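Local coordinates for flagellar hook-associated protein (Burkholderia pseudomallei, PDB 4UT1) that probably serves as a structural junction protein between the hook and the filament of the bacterial flagellum, at residues P254-E259 / T423-R428; T367-A372 / D384-S389. One frame throughout, in Å; residues are numbered along the deposited sequence.

Interaction 1 of 2, residues P254-E259 / T423-R428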
loop_
_atom_site.group_PDB
_atom_site.type_symbol
_atom_site.label_atom_id
_atom_site.label_comp_id
_atom_site.label_asym_id
_atom_site.label_seq_id
_atom_site.Cartn_x
_atom_site.Cartn_y
_atom_site.Cartn_z
ATOM N N PRO A 254 -9.701 -3.982 18.950
ATOM C CA PRO A 254 -10.944 -3.326 18.531
ATOM C C PRO A 254 -10.800 -2.623 17.175
ATOM O O PRO A 254 -11.808 -2.325 16.542
ATOM C CB PRO A 254 -11.219 -2.314 19.656
ATOM C CG PRO A 254 -9.898 -2.082 20.322
ATOM C CD PRO A 254 -9.068 -3.343 20.113
ATOM N N SER A 255 -9.569 -2.390 16.728
ATOM C CA SER A 255 -9.363 -1.693 15.453
ATOM C C SER A 255 -8.933 -2.622 14.314
ATOM O O SER A 255 -8.963 -2.246 13.136
ATOM C CB SER A 255 -8.340 -0.567 15.630
ATOM O OG SER A 255 -7.052 -1.063 15.931
ATOM N N ASP A 256 -8.548 -3.842 14.654
ATOM C CA ASP A 256 -8.074 -4.788 13.646
ATOM C C ASP A 256 -8.168 -6.200 14.204
ATOM O O ASP A 256 -7.317 -6.616 14.984
ATOM C CB ASP A 256 -6.637 -4.458 13.242
ATOM C CG ASP A 256 -6.071 -5.420 12.185
ATOM O OD1 ASP A 256 -6.749 -6.401 11.786
ATOM O OD2 ASP A 256 -4.928 -5.179 11.750
ATOM N N PRO A 257 -9.206 -6.945 13.792
ATOM C CA PRO A 257 -9.500 -8.255 14.379
ATOM C C PRO A 257 -8.486 -9.314 13.985
ATOM O O PRO A 257 -8.491 -10.391 14.573
ATOM C CB PRO A 257 -10.883 -8.590 13.807
ATOM C CG PRO A 257 -10.931 -7.870 12.530
ATOM C CD PRO A 257 -10.163 -6.592 12.732
ATOM N N SER A 258 -7.638 -9.024 12.999
ATOM C CA SER A 258 -6.563 -9.949 12.644
ATOM C C SER A 258 -5.396 -9.852 13.635
ATOM O O SER A 258 -4.483 -10.683 13.627
ATOM C CB SER A 258 -6.073 -9.676 11.206
ATOM O OG SER A 258 -5.218 -8.549 11.151
ATOM N N GLU A 259 -5.430 -8.839 14.495
ATOM C CA GLU A 259 -4.354 -8.616 15.445
ATOM C C GLU A 259 -4.872 -8.629 16.876
ATOM O O GLU A 259 -5.854 -7.960 17.197
ATOM C CB GLU A 259 -3.647 -7.298 15.163
ATOM C CG GLU A 259 -3.025 -7.277 13.759
ATOM C CD GLU A 259 -2.148 -6.074 13.495
ATOM O OE1 GLU A 259 -2.260 -5.055 14.222
ATOM O OE2 GLU A 259 -1.333 -6.158 12.543
ATOM N N THR A 423 -10.943 1.599 10.792
ATOM C CA THR A 423 -9.614 1.257 10.321
ATOM C C THR A 423 -9.653 1.106 8.819
ATOM O O THR A 423 -10.518 0.434 8.270
ATOM C CB THR A 423 -9.091 -0.031 10.951
ATOM O OG1 THR A 423 -9.129 0.117 12.362
ATOM C CG2 THR A 423 -7.648 -0.294 10.500
ATOM N N VAL A 424 -8.718 1.761 8.153
ATOM C CA VAL A 424 -8.686 1.736 6.705
ATOM C C VAL A 424 -7.352 1.190 6.259
ATOM O O VAL A 424 -6.308 1.801 6.521
ATOM C CB VAL A 424 -8.904 3.122 6.108
ATOM C CG1 VAL A 424 -8.787 3.059 4.582
ATOM C CG2 VAL A 424 -10.270 3.654 6.533
ATOM N N LEU A 425 -7.398 0.028 5.605
ATOM C CA LEU A 425 -6.203 -0.668 5.142
ATOM C C LEU A 425 -6.286 -0.792 3.631
ATOM O O LEU A 425 -6.757 -1.808 3.109
ATOM C CB LEU A 425 -6.085 -2.057 5.788
ATOM C CG LEU A 425 -6.232 -2.184 7.313
ATOM C CD1 LEU A 425 -6.111 -3.648 7.742
ATOM C CD2 LEU A 425 -5.168 -1.357 8.031
ATOM N N PRO A 426 -5.867 0.258 2.912
ATOM C CA PRO A 426 -6.093 0.294 1.468
ATOM C C PRO A 426 -5.279 -0.731 0.687
ATOM O O PRO A 426 -5.751 -1.138 -0.376
ATOM C CB PRO A 426 -5.672 1.712 1.083
ATOM C CG PRO A 426 -5.757 2.506 2.392
ATOM C CD PRO A 426 -5.293 1.518 3.412
ATOM N N THR A 427 -4.114 -1.145 1.189
ATOM C CA THR A 427 -3.214 -1.988 0.389
ATOM C C THR A 427 -2.710 -3.269 1.051
ATOM O O THR A 427 -2.106 -4.098 0.376
ATOM C CB THR A 427 -1.963 -1.211 -0.053
ATOM O OG1 THR A 427 -1.249 -0.753 1.104
ATOM C CG2 THR A 427 -2.344 -0.016 -0.934
ATOM N N ARG A 428 -2.946 -3.439 2.347
ATOM C CA ARG A 428 -2.429 -4.637 3.017
ATOM C C ARG A 428 -2.907 -5.909 2.323
ATOM O O ARG A 428 -2.118 -6.837 2.100
ATOM C CB ARG A 428 -2.846 -4.685 4.494
ATOM C CG ARG A 428 -2.218 -5.881 5.208
ATOM C CD ARG A 428 -2.681 -6.040 6.652
ATOM N NE ARG A 428 -2.278 -4.920 7.496
ATOM C CZ ARG A 428 -2.634 -4.783 8.768
ATOM N NH1 ARG A 428 -3.401 -5.707 9.345
ATOM N NH2 ARG A 428 -2.223 -3.724 9.466
HETATM O O HOH W 1 -3.205 -3.212 12.189
HETATM O O HOH W 2 -4.533 -8.263 8.533
#
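Ser255 meets Thr423 where the 254-259 loop passes beside strand 421-425. Thr423 OG1 donates to the backbone Ser255 O. The bond is very short at 2.5 Å, so its exact length is best read with caution. Ser255 CB lies close to the same hydroxyl, and Thr423 CB and CG2 also come near the accepting carbonyl.

Asp256 carries the main polar link. Its CG stands anti to the backbone N (chi1 180°), which sends the carboxylate across to Arg428. Arg428 NH1 donates to Asp256 OD2 over 2.9 Å, on the syn side of the carboxylate. The two groups come from opposite directions, with their planes 36° apart. The other oxygen, Asp256 OD1, stays within its own loop. It is gripped from one face by Ser258 OG at 2.7 Å and by Ser258 N at 3.0 Å.

Ser258 OG also binds a water that accepts from Arg428 NH1. Glu259 OE2 sits 3.8 Å from Arg428 NH1, well out of the guanidinium plane. This is a long, purely electrostatic pair, and the stronger partner of Glu259 is Arg162. Leu425 CD1 covers one face of the Arg428 guanidinium, 3.7 Å above its centre. A second water accepts from Arg428 NH2 and lies within hydrogen-bonding distance of Asp256 OD2.

Residues 254-259 connect strands 244-252 and 260-265 of an antiparallel sheet. Their loop combines an Asx turn at Asp256 with a type I beta turn from Asp256 to Glu259, and a buried salt-bridge network ties it to the loop that follows strand 421-425 of a second sheet.

Interaction 2 of 2, residues T367-A372 / D384-S389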
loop_
_atom_site.group_PDB
_atom_site.type_symbol
_atom_site.label_atom_id
_atom_site.label_comp_id
_atom_site.label_asym_id
_atom_site.label_seq_id
_atom_site.Cartn_x
_atom_site.Cartn_y
_atom_site.Cartn_z
ATOM N N THR A 367 -2.050 4.735 -1.783
ATOM C CA THR A 367 -1.433 5.024 -0.503
ATOM C C THR A 367 -0.497 3.885 -0.137
ATOM O O THR A 367 -0.578 2.810 -0.735
ATOM C CB THR A 367 -2.488 5.193 0.595
ATOM O OG1 THR A 367 -3.366 4.062 0.569
ATOM C CG2 THR A 367 -3.303 6.463 0.335
ATOM N N THR A 368 0.375 4.120 0.844
ATOM C CA THR A 368 1.377 3.129 1.230
ATOM C C THR A 368 1.375 2.791 2.718
ATOM O O THR A 368 2.236 2.022 3.170
ATOM C CB THR A 368 2.795 3.594 0.878
ATOM O OG1 THR A 368 3.056 4.848 1.517
ATOM C CG2 THR A 368 2.952 3.754 -0.640
ATOM N N SER A 369 0.445 3.375 3.474
ATOM C CA SER A 369 0.345 3.107 4.924
ATOM C C SER A 369 -1.019 2.551 5.353
ATOM O O SER A 369 -1.826 2.130 4.519
ATOM C CB SER A 369 0.645 4.387 5.729
ATOM O OG SER A 369 0.838 4.066 7.113
ATOM N N ASP A 370 -1.256 2.524 6.670
ATOM C CA ASP A 370 -2.538 2.109 7.248
ATOM C C ASP A 370 -3.145 3.316 7.945
ATOM O O ASP A 370 -2.414 4.132 8.510
ATOM C CB ASP A 370 -2.412 0.991 8.299
ATOM C CG ASP A 370 -1.821 -0.309 7.764
ATOM O OD1 ASP A 370 -1.976 -0.626 6.566
ATOM O OD2 ASP A 370 -1.213 -1.034 8.594
ATOM N N TYR A 371 -4.467 3.407 7.958
ATOM C CA TYR A 371 -5.107 4.614 8.493
ATOM C C TYR A 371 -6.281 4.340 9.411
ATOM O O TYR A 371 -6.861 3.258 9.409
ATOM C CB TYR A 371 -5.570 5.525 7.342
ATOM C CG TYR A 371 -4.490 5.695 6.316
ATOM C CD1 TYR A 371 -3.507 6.668 6.458
ATOM C CD2 TYR A 371 -4.406 4.830 5.231
ATOM C CE1 TYR A 371 -2.477 6.784 5.528
ATOM C CE2 TYR A 371 -3.387 4.940 4.299
ATOM C CZ TYR A 371 -2.424 5.913 4.452
ATOM O OH TYR A 371 -1.414 6.004 3.517
ATOM N N ALA A 372 -6.644 5.355 10.192
ATOM C CA ALA A 372 -7.924 5.338 10.875
ATOM C C ALA A 372 -8.645 6.620 10.472
ATOM O O ALA A 372 -8.032 7.682 10.469
ATOM C CB ALA A 372 -7.751 5.249 12.387
ATOM N N ASP A 384 -2.560 8.409 10.245
ATOM C CA ASP A 384 -1.639 7.322 9.908
ATOM C C ASP A 384 -1.414 6.464 11.153
ATOM O O ASP A 384 -0.967 6.970 12.184
ATOM C CB ASP A 384 -0.323 7.903 9.375
ATOM C CG ASP A 384 0.615 6.845 8.845
ATOM O OD1 ASP A 384 0.879 5.868 9.566
ATOM O OD2 ASP A 384 1.105 7.009 7.714
ATOM N N ARG A 385 -1.728 5.172 11.062
ATOM C CA ARG A 385 -1.701 4.294 12.232
ATOM C C ARG A 385 -0.287 3.929 12.694
ATOM O O ARG A 385 -0.093 3.532 13.837
ATOM C CB ARG A 385 -2.501 3.016 11.948
ATOM C CG ARG A 385 -4.012 3.178 12.118
ATOM C CD ARG A 385 -4.782 1.965 11.602
ATOM N NE ARG A 385 -4.388 0.686 12.216
ATOM C CZ ARG A 385 -4.874 0.189 13.352
ATOM N NH1 ARG A 385 -5.761 0.867 14.080
ATOM N NH2 ARG A 385 -4.442 -0.994 13.787
ATOM N N ALA A 386 0.692 4.054 11.805
ATOM C CA ALA A 386 2.072 3.711 12.130
ATOM C C ALA A 386 2.760 4.831 12.906
ATOM O O ALA A 386 3.513 4.586 13.858
ATOM C CB ALA A 386 2.855 3.399 10.852
ATOM N N THR A 387 2.485 6.060 12.494
ATOM C CA THR A 387 3.162 7.228 13.046
ATOM C C THR A 387 2.286 8.009 14.022
ATOM O O THR A 387 2.791 8.750 14.864
ATOM C CB THR A 387 3.605 8.188 11.933
ATOM O OG1 THR A 387 2.451 8.698 11.259
ATOM C CG2 THR A 387 4.490 7.474 10.919
ATOM N N GLY A 388 0.975 7.858 13.887
ATOM C CA GLY A 388 0.043 8.633 14.680
ATOM C C GLY A 388 -0.186 10.026 14.126
ATOM O O GLY A 388 -0.945 10.801 14.695
ATOM N N SER A 389 0.457 10.356 13.009
ATOM C CA SER A 389 0.318 11.699 12.448
ATOM C C SER A 389 -0.957 11.866 11.632
ATOM O O SER A 389 -1.348 10.990 10.868
ATOM C CB SER A 389 1.528 12.047 11.586
ATOM O OG SER A 389 2.688 12.168 12.392
HETATM O O HOH W 3 -2.327 -0.641 11.025
#
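Arg385 lies along the backbone of residues 370-372. Arg385 N donates to Asp370 O at 2.8 Å. Further out, Arg385 CB rests against Asp370 O at 3.6 Å. CG packs on Tyr371 C and Ala372 N. Arg385 CD reaches Tyr371 O at 3.3 Å. The chain then bends at chi3 (56°), and the guanidinium turns its edge to Asp370 CB. Arg385 NE donates to a water lying in the guanidinium plane, 2.7 Å away. That water in turn donates to Asp370 OD2. At the tip, NH1 continues to Ser255.

Next to this, Tyr371 and Asp384 form an antiparallel non-hydrogen-bonded pair, with Tyr371 CD1 of the ring 4.0 Å from Asp384 CA. Ser369 OG stands 3.0 Å from both Asp384 OD1 and Asp384 OD2; these bonds are weak, and which oxygen takes the proton is not settled. Asp384 OD1 also accepts from Ala386 N, closing an Asx turn that shapes the start of the 384-389 loop.

Asp370 OD2 makes its salt bridge with Arg428; its tie to Arg385 runs through water. Opposite charges nearby probably still attract, but the direct grip between the segments comes from the backbone bond, from the aliphatic part of Arg385 lying on the strand, and from the weak Ser369-Asp384 bonds.

Interactions 1 and 2 have centres about 11 Å apart. Both reach the same antiparallel sheet, interaction 1 through its 423-428 side. Strand 371-375 supplies part of interaction 2 and is the neighbour of the strand used by interaction 1. Val424 N and Tyr371 O, 2.7 Å apart, probably form the backbone bond joining them. Two side-chain links run between the contacts as well. Asp370 OD2 makes a salt bridge to Arg428 NH2 at 3.0 Å. Arg385 NH1 makes a weak hydrogen bond to Ser255 OG, also at 3.0 Å. Pro426 CB packs on Thr367 OG1 at 3.3 Å. Of these links only the Arg385 to Ser255 bond touches the 254-259 loop; the others join 423-428 to 367-372.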